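Local coordinates for DNA-damage inducible protein DDI1-like protein (Leishmania major, PDB 5YQ8) that acts as an aspartic protease of the DDI1 family, here represented by its dimeric retropepsin-like catalytic domain, at residues V17-D22 against M88-G93; S28-R33 against F78-I83. All blocks are in the same frame, centred on the assembly; numbering follows the deposited sequence.

Contact 1: residues V17-D22 against M88-G93; sequences VKAFVD and MDLIIG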
ATOM      1  N   VAL A  17     -12.657  -3.865  15.120  1.00  8.12           N
ATOM      2  CA  VAL A  17     -11.436  -3.157  14.776  1.00  8.24           C
ATOM      3  C   VAL A  17     -11.412  -2.784  13.310  1.00  8.80           C
ATOM      4  O   VAL A  17     -11.980  -3.532  12.469  1.00  9.77           O
ATOM      5  CB  VAL A  17     -10.192  -3.986  15.150  1.00  8.55           C
ATOM      6  CG1 VAL A  17      -9.950  -4.008  16.669  1.00  8.69           C
ATOM      7  CG2 VAL A  17     -10.346  -5.400  14.716  1.00  8.81           C
ATOM      8  N   LYS A  18     -10.835  -1.623  12.995  1.00  8.38           N
ATOM      9  CA  LYS A  18     -10.622  -1.257  11.632  1.00  8.97           C
ATOM     10  C   LYS A  18      -9.154  -1.456  11.219  1.00  8.57           C
ATOM     11  O   LYS A  18      -8.246  -1.217  12.008  1.00  8.62           O
ATOM     12  CB  LYS A  18     -11.070   0.166  11.350  1.00  9.77           C
ATOM     13  CG  LYS A  18     -10.176   1.297  11.815  1.00 10.34           C
ATOM     14  CD  LYS A  18     -10.459   2.543  11.005  1.00 10.89           C
ATOM     15  CE  LYS A  18      -9.702   3.703  11.605  1.00 11.86           C
ATOM     16  NZ  LYS A  18     -10.073   4.000  13.037  1.00 12.89           N
ATOM     17  N   ALA A  19      -8.960  -1.932   9.992  1.00  7.94           N
ATOM     18  CA  ALA A  19      -7.664  -2.408   9.514  1.00  7.89           C
ATOM     19  C   ALA A  19      -7.279  -1.643   8.254  1.00  7.49           C
ATOM     20  O   ALA A  19      -8.040  -1.607   7.315  1.00  7.12           O
ATOM     21  CB  ALA A  19      -7.711  -3.914   9.201  1.00  7.56           C
ATOM     22  N   PHE A  20      -6.094  -1.067   8.256  1.00  7.74           N
ATOM     23  CA  PHE A  20      -5.505  -0.400   7.073  1.00  8.19           C
ATOM     24  C   PHE A  20      -4.913  -1.371   6.060  1.00  7.98           C
ATOM     25  O   PHE A  20      -4.167  -2.246   6.460  1.00  8.19           O
ATOM     26  CB  PHE A  20      -4.410   0.502   7.550  1.00  8.50           C
ATOM     27  CG  PHE A  20      -3.807   1.389   6.485  1.00  8.65           C
ATOM     28  CD1 PHE A  20      -4.543   2.414   5.930  1.00  8.81           C
ATOM     29  CD2 PHE A  20      -2.458   1.238   6.095  1.00  8.35           C
ATOM     30  CE1 PHE A  20      -3.957   3.284   5.023  1.00  8.46           C
ATOM     31  CE2 PHE A  20      -1.903   2.070   5.155  1.00  8.31           C
ATOM     32  CZ  PHE A  20      -2.658   3.086   4.598  1.00  8.09           C
ATOM     33  N   VAL A  21      -5.279  -1.210   4.797  1.00  7.61           N
ATOM     34  CA  VAL A  21      -4.902  -2.151   3.738  1.00  7.75           C
ATOM     35  C   VAL A  21      -3.784  -1.529   2.899  1.00  7.82           C
ATOM     36  O   VAL A  21      -4.069  -0.667   2.045  1.00  8.70           O
ATOM     37  CB  VAL A  21      -6.082  -2.487   2.829  1.00  7.57           C
ATOM     38  CG1 VAL A  21      -5.628  -3.348   1.648  1.00  7.64           C
ATOM     39  CG2 VAL A  21      -7.235  -3.151   3.617  1.00  7.61           C
ATOM     40  N   ASP A  22      -2.553  -1.972   3.138  1.00  7.57           N
ATOM     41  CA  ASP A  22      -1.306  -1.294   2.673  1.00  7.95           C
ATOM     42  C   ASP A  22      -0.493  -2.213   1.826  1.00  8.12           C
ATOM     43  O   ASP A  22       0.195  -3.048   2.349  1.00  9.07           O
ATOM     44  CB  ASP A  22      -0.481  -0.885   3.896  1.00  7.71           C
ATOM     45  CG  ASP A  22       0.673   0.036   3.590  1.00  7.76           C
ATOM     46  OD1 ASP A  22       0.993   0.254   2.406  1.00  7.54           O
ATOM     47  OD2 ASP A  22       1.288   0.511   4.593  1.00  7.70           O
ATOM     48  N   MET A  88      -2.045   3.549  14.011  1.00 22.61           N
ATOM     49  CA  MET A  88      -3.079   2.751  13.355  1.00 19.56           C
ATOM     50  C   MET A  88      -3.223   1.424  14.047  1.00 20.32           C
ATOM     51  O   MET A  88      -2.230   0.699  14.266  1.00 20.69           O
ATOM     52  CB  MET A  88      -2.773   2.531  11.861  1.00 18.20           C
ATOM     53  CG  MET A  88      -2.649   3.840  11.153  1.00 17.05           C
ATOM     54  SD  MET A  88      -2.734   3.611   9.387  1.00 17.18           S
ATOM     55  CE  MET A  88      -1.206   2.782   8.966  1.00 17.29           C
ATOM     56  N   ASP A  89      -4.477   1.082  14.369  1.00 18.65           N
ATOM     57  CA  ASP A  89      -4.771  -0.108  15.163  1.00 16.78           C
ATOM     58  C   ASP A  89      -4.179  -1.353  14.509  1.00 15.19           C
ATOM     59  O   ASP A  89      -3.459  -2.109  15.153  1.00 15.30           O
ATOM     60  CB  ASP A  89      -6.272  -0.246  15.354  1.00 16.40           C
ATOM     61  CG  ASP A  89      -6.831   0.860  16.248  1.00 18.01           C
ATOM     62  OD1 ASP A  89      -5.999   1.735  16.698  1.00 16.85           O
ATOM     63  OD2 ASP A  89      -8.079   0.805  16.560  1.00 17.13           O
ATOM     64  N   LEU A  90      -4.431  -1.530  13.215  1.00 12.77           N
ATOM     65  CA  LEU A  90      -4.092  -2.737  12.541  1.00 11.64           C
ATOM     66  C   LEU A  90      -3.823  -2.401  11.105  1.00 11.31           C
ATOM     67  O   LEU A  90      -4.631  -1.673  10.445  1.00 11.57           O
ATOM     68  CB  LEU A  90      -5.268  -3.726  12.652  1.00 11.83           C
ATOM     69  CG  LEU A  90      -5.062  -5.105  12.071  1.00 12.12           C
ATOM     70  CD1 LEU A  90      -3.830  -5.791  12.630  1.00 12.43           C
ATOM     71  CD2 LEU A  90      -6.298  -5.937  12.344  1.00 12.46           C
ATOM     72  N   ILE A  91      -2.702  -2.938  10.619  1.00  9.77           N
ATOM     73  CA  ILE A  91      -2.286  -2.837   9.269  1.00  9.26           C
ATOM     74  C   ILE A  91      -2.288  -4.248   8.632  1.00  8.96           C
ATOM     75  O   ILE A  91      -1.585  -5.183   9.133  1.00  8.99           O
ATOM     76  CB  ILE A  91      -0.895  -2.208   9.186  1.00  9.29           C
ATOM     77  CG1 ILE A  91      -0.914  -0.906   9.990  1.00  9.55           C
ATOM     78  CG2 ILE A  91      -0.581  -1.919   7.752  1.00  8.97           C
ATOM     79  CD1 ILE A  91       0.384  -0.171  10.088  1.00 10.09           C
ATOM     80  N   ILE A  92      -3.106  -4.395   7.577  1.00  7.99           N
ATOM     81  CA  ILE A  92      -3.072  -5.527   6.704  1.00  7.68           C
ATOM     82  C   ILE A  92      -1.947  -5.303   5.677  1.00  7.83           C
ATOM     83  O   ILE A  92      -2.079  -4.496   4.775  1.00  7.32           O
ATOM     84  CB  ILE A  92      -4.403  -5.702   6.027  1.00  7.71           C
ATOM     85  CG1 ILE A  92      -5.456  -6.006   7.072  1.00  7.61           C
ATOM     86  CG2 ILE A  92      -4.362  -6.883   5.045  1.00  7.95           C
ATOM     87  CD1 ILE A  92      -6.813  -6.256   6.473  1.00  7.97           C
ATOM     88  N   GLY A  93      -0.823  -5.988   5.829  1.00  7.44           N
ATOM     89  CA  GLY A  93       0.275  -5.843   4.859  1.00  7.28           C
ATOM     90  C   GLY A  93       0.191  -6.816   3.698  1.00  7.25           C
ATOM     91  O   GLY A  93      -0.714  -7.669   3.574  1.00  6.65           O
TER
HETATM   92  O   HOH W   1      -5.693   0.612  11.594  1.00  1.00           O
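The F20 ring has the sulfur of M88 over one face: SD stands 4.1 Å from the ring centroid and 22° off the normal, displaced toward the CG side, a Met-aromatic contact. The M88 chain bends at its last torsion (chi3 -70°), which lays CE over the ring's flank, 3.5 Å from F20 CD2. At the edge, near the ring plane, come I91 CG2 and, from the same segment as F20, D22 OD2. F20 lies alongside I91, both side chains pointing the same way. On the other face of the sheet A19 CB sits against I92 CD1 at 3.7 Å, with L90 CD2 beside it and V21 CG2 a little farther from the same I92 methyl.

Between these two layers the backbones run parallel, F20 facing I91 and V21 facing I92. The backbone N-H and C=O of F20 are both bonded, N to L90 O and O to I92 N (2.6 Å). The amide of D22 closes the pairing on I92 O at 3.0 Å, almost straight at 175°. Farther back, a water bridges K18 O and L90 N.

D22, the probable catalytic aspartate, makes this last bond where strand 15-21 passes into the loop that follows it. D22 OD1 lies close to D22 OD1 of the second subunit, as expected for the shared aspartate pair of a retropepsin dimer. Strand 7-12 borders 17-21 on its far side, Y7 meeting the F20 ring; strand 29-31 borders 90-92; and L97 of helix 94-99 packs on V21 and I92.

Contact 2: residues S28-R33 against F78-I83; sequences SIMNKR and FAFYVI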
ATOM      1  N   SER A  28       2.371  -7.157   8.415  1.00 13.25           N
ATOM      2  CA  SER A  28       1.199  -6.795   9.223  1.00 13.77           C
ATOM      3  C   SER A  28       1.604  -6.516  10.662  1.00 13.79           C
ATOM      4  O   SER A  28       2.449  -7.221  11.218  1.00 15.12           O
ATOM      5  CB  SER A  28       0.127  -7.880   9.184  1.00 13.87           C
ATOM      6  OG  SER A  28      -0.489  -7.921   7.901  1.00 14.40           O
ATOM      7  N   ILE A  29       1.044  -5.440  11.220  1.00 14.14           N
ATOM      8  CA  ILE A  29       1.408  -4.931  12.527  1.00 14.24           C
ATOM      9  C   ILE A  29       0.175  -4.403  13.216  1.00 13.71           C
ATOM     10  O   ILE A  29      -0.655  -3.787  12.588  1.00 14.06           O
ATOM     11  CB  ILE A  29       2.442  -3.810  12.450  1.00 15.94           C
ATOM     12  CG1 ILE A  29       3.737  -4.241  11.759  1.00 16.26           C
ATOM     13  CG2 ILE A  29       2.877  -3.434  13.844  1.00 16.77           C
ATOM     14  CD1 ILE A  29       4.532  -3.092  11.189  1.00 17.52           C
ATOM     15  N   MET A  30       0.058  -4.700  14.504  1.00 12.51           N
ATOM     16  CA  MET A  30      -1.010  -4.288  15.369  1.00 12.72           C
ATOM     17  C   MET A  30      -0.448  -3.536  16.551  1.00 12.58           C
ATOM     18  O   MET A  30       0.581  -3.965  17.121  1.00 11.89           O
ATOM     19  CB  MET A  30      -1.743  -5.544  15.870  1.00 12.14           C
ATOM     20  CG  MET A  30      -2.676  -5.296  17.020  1.00 12.31           C
ATOM     21  SD  MET A  30      -3.599  -6.791  17.436  1.00 11.88           S
ATOM     22  CE  MET A  30      -4.661  -7.014  16.050  1.00 11.63           C
ATOM     23  N   ASN A  31      -1.127  -2.476  16.981  1.00 13.05           N
ATOM     24  CA  ASN A  31      -0.595  -1.712  18.125  1.00 13.93           C
ATOM     25  C   ASN A  31      -0.864  -2.440  19.421  1.00 13.32           C
ATOM     26  O   ASN A  31      -1.719  -3.299  19.467  1.00 12.67           O
ATOM     27  CB  ASN A  31      -1.043  -0.238  18.135  1.00 15.29           C
ATOM     28  CG  ASN A  31      -2.526  -0.083  18.118  1.00 17.24           C
ATOM     29  OD1 ASN A  31      -3.250  -1.087  18.208  1.00 21.11           O
ATOM     30  ND2 ASN A  31      -3.011   1.147  17.927  1.00 16.44           N
ATOM     31  N   LYS A  32      -0.094  -2.151  20.456  1.00 13.79           N
ATOM     32  CA  LYS A  32      -0.244  -2.800  21.769  1.00 14.99           C
ATOM     33  C   LYS A  32      -1.639  -2.636  22.338  1.00 15.48           C
ATOM     34  O   LYS A  32      -2.195  -3.581  22.918  1.00 16.10           O
ATOM     35  CB  LYS A  32       0.768  -2.254  22.782  1.00 15.90           C
ATOM     36  CG  LYS A  32       0.638  -2.878  24.179  1.00 17.31           C
ATOM     37  CD  LYS A  32       1.823  -2.570  25.076  1.00 18.50           C
ATOM     38  CE  LYS A  32       1.617  -3.118  26.487  1.00 18.91           C
ATOM     39  NZ  LYS A  32       2.945  -3.104  27.211  1.00 19.03           N
ATOM     40  N   ARG A  33      -2.207  -1.451  22.111  1.00 16.44           N
ATOM     41  CA  ARG A  33      -3.471  -1.066  22.686  1.00 17.16           C
ATOM     42  C   ARG A  33      -4.531  -1.961  22.144  1.00 17.08           C
ATOM     43  O   ARG A  33      -5.439  -2.345  22.910  1.00 17.11           O
ATOM     44  CB  ARG A  33      -3.810   0.412  22.367  1.00 17.94           C
ATOM     45  CG  ARG A  33      -5.128   0.905  23.001  1.00 19.03           C
ATOM     46  CD  ARG A  33      -5.278   2.430  22.874  1.00 19.24           C
ATOM     47  NE  ARG A  33      -4.530   2.910  21.698  1.00 18.04           N
ATOM     48  CZ  ARG A  33      -5.010   3.020  20.460  1.00 19.53           C
ATOM     49  NH1 ARG A  33      -6.293   2.731  20.196  1.00 19.39           N
ATOM     50  NH2 ARG A  33      -4.205   3.457  19.460  1.00 19.50           N
ATOM     51  N   PHE A  78      -4.573 -14.679  10.965  1.00 10.29           N
ATOM     52  CA  PHE A  78      -3.557 -13.665  10.818  1.00 10.27           C
ATOM     53  C   PHE A  78      -2.342 -13.909  11.676  1.00 10.81           C
ATOM     54  O   PHE A  78      -2.410 -14.473  12.735  1.00 11.39           O
ATOM     55  CB  PHE A  78      -4.128 -12.297  11.167  1.00 10.75           C
ATOM     56  CG  PHE A  78      -4.754 -11.602   9.966  1.00 11.07           C
ATOM     57  CD1 PHE A  78      -5.918 -12.126   9.368  1.00 10.91           C
ATOM     58  CD2 PHE A  78      -4.158 -10.469   9.405  1.00 11.09           C
ATOM     59  CE1 PHE A  78      -6.466 -11.546   8.263  1.00 10.41           C
ATOM     60  CE2 PHE A  78      -4.730  -9.875   8.289  1.00 11.23           C
ATOM     61  CZ  PHE A  78      -5.880 -10.412   7.728  1.00 10.76           C
ATOM     62  N   ALA A  79      -1.205 -13.416  11.202  1.00 12.22           N
ATOM     63  CA  ALA A  79       0.047 -13.304  11.983  1.00 12.22           C
ATOM     64  C   ALA A  79       0.544 -11.891  11.773  1.00 12.97           C
ATOM     65  O   ALA A  79       0.522 -11.365  10.618  1.00 11.36           O
ATOM     66  CB  ALA A  79       1.103 -14.250  11.509  1.00 12.16           C
ATOM     67  N   PHE A  80       0.919 -11.263  12.888  1.00 13.55           N
ATOM     68  CA  PHE A  80       1.436  -9.924  12.841  1.00 15.78           C
ATOM     69  C   PHE A  80       2.306  -9.556  14.014  1.00 17.54           C
ATOM     70  O   PHE A  80       2.301 -10.246  15.016  1.00 20.88           O
ATOM     71  CB  PHE A  80       0.300  -8.948  12.767  1.00 16.76           C
ATOM     72  CG  PHE A  80      -0.796  -9.248  13.686  1.00 15.98           C
ATOM     73  CD1 PHE A  80      -0.637  -9.087  15.022  1.00 16.39           C
ATOM     74  CD2 PHE A  80      -1.976  -9.718  13.182  1.00 15.75           C
ATOM     75  CE1 PHE A  80      -1.669  -9.401  15.847  1.00 16.29           C
ATOM     76  CE2 PHE A  80      -2.981 -10.065  13.966  1.00 15.77           C
ATOM     77  CZ  PHE A  80      -2.836  -9.897  15.308  1.00 17.18           C
ATOM     78  N   TYR A  81       3.120  -8.531  13.838  1.00 18.58           N
ATOM     79  CA  TYR A  81       3.918  -8.003  14.922  1.00 18.51           C
ATOM     80  C   TYR A  81       3.083  -7.109  15.795  1.00 16.96           C
ATOM     81  O   TYR A  81       2.108  -6.557  15.372  1.00 18.35           O
ATOM     82  CB  TYR A  81       5.104  -7.236  14.360  1.00 20.26           C
ATOM     83  CG  TYR A  81       6.061  -8.095  13.594  1.00 23.32           C
ATOM     84  CD1 TYR A  81       6.776  -9.113  14.240  1.00 24.61           C
ATOM     85  CD2 TYR A  81       6.302  -7.894  12.253  1.00 24.51           C
ATOM     86  CE1 TYR A  81       7.685  -9.906  13.581  1.00 25.55           C
ATOM     87  CE2 TYR A  81       7.270  -8.662  11.597  1.00 24.86           C
ATOM     88  CZ  TYR A  81       7.931  -9.690  12.272  1.00 25.20           C
ATOM     89  OH  TYR A  81       8.839 -10.554  11.712  1.00 24.16           O
ATOM     90  N   VAL A  82       3.497  -6.964  17.040  1.00 16.03           N
ATOM     91  CA  VAL A  82       2.843  -6.073  17.967  1.00 15.70           C
ATOM     92  C   VAL A  82       3.851  -4.998  18.361  1.00 17.35           C
ATOM     93  O   VAL A  82       4.979  -5.343  18.771  1.00 16.50           O
ATOM     94  CB  VAL A  82       2.265  -6.803  19.198  1.00 13.87           C
ATOM     95  CG1 VAL A  82       1.654  -5.810  20.144  1.00 13.63           C
ATOM     96  CG2 VAL A  82       1.184  -7.808  18.785  1.00 13.51           C
ATOM     97  N   ILE A  83       3.452  -3.731  18.195  1.00 18.93           N
ATOM     98  CA  ILE A  83       4.308  -2.592  18.448  1.00 22.26           C
ATOM     99  C   ILE A  83       3.548  -1.551  19.272  1.00 22.55           C
ATOM    100  O   ILE A  83       2.452  -1.163  18.888  1.00 22.87           O
ATOM    101  CB  ILE A  83       4.797  -2.005  17.102  1.00 25.03           C
ATOM    102  CG1 ILE A  83       5.671  -3.026  16.367  1.00 27.11           C
ATOM    103  CG2 ILE A  83       5.576  -0.728  17.338  1.00 27.61           C
ATOM    104  CD1 ILE A  83       6.586  -2.528  15.265  1.00 28.90           C
TER
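The M30 side chain is a bump that meets the F80 ring. Its chain is extended through the first two torsions and then bends, bringing SD and CE to the CE1-CZ rim of that ring. M30 CE reaches F80 CZ at 3.5 Å, and M30 SD is 4.4 Å from the F80 ring centroid, a Met-aromatic contact made obliquely, 47° off the normal. F80 has CG between its backbone N and carbonyl carbon (chi1 44°), which swings the ring across toward M30. F80 CB lies against S28, 3.7 Å from S28 CB and near S28 O. Also on the M30 side, the V82 methyl CG1 fills the step where strand turns to helix, lying against M30 O and K32 CA.

On the other face I29 interlocks with I83. I29 CG2 drops into the notch beside I83, 3.8 Å from I83 CG1, while the CG1 branch of I29 crosses Y81 at its CB and near the ring edge.

The two strands are parallel neighbours in the mixed sheet of the retropepsin-like fold, with I29 opposite Y81, M30 opposite V82 and N31 opposite I83. The backbone N-H and C=O of M30 are both bonded, N to Y81 O (2.9 Å) and O to I83 N, and Y81 N binds S28 O. The last bond differs: K32 N meets I83 O at 3.1 Å from above the carbonyl plane, 58° out of it, as the chain lifts into helix 32-37. N31 is the N-cap of that helix, its side chain capping a backbone N in the first turn; N31 OD1 is also bonded to T34 OG1, and ND2 to D89 OD1. Beyond 78-83, strand 62-71 covers the far flank, with I64 and T67 touching F80.

In the fold
Contacts 1 and 2 are adjoining pairings of one sheet, their centres 9 Å apart, and strands 90-92 and 29-31 form the seam between them. I91 N meets I29 O across that seam at 3.0 Å, and G93 N lies 2.9 Å from S28 OG, a probable hydrogen bond tying the end of 88-93 to the start of 28-33. Along the chain, contact 2 is nested within the loop that contact 1 closes. The loop after D22, the probable catalytic aspartate, runs from contact 1 to the start of contact 2, where the S28 side chain remains about 8 Å from that of D22.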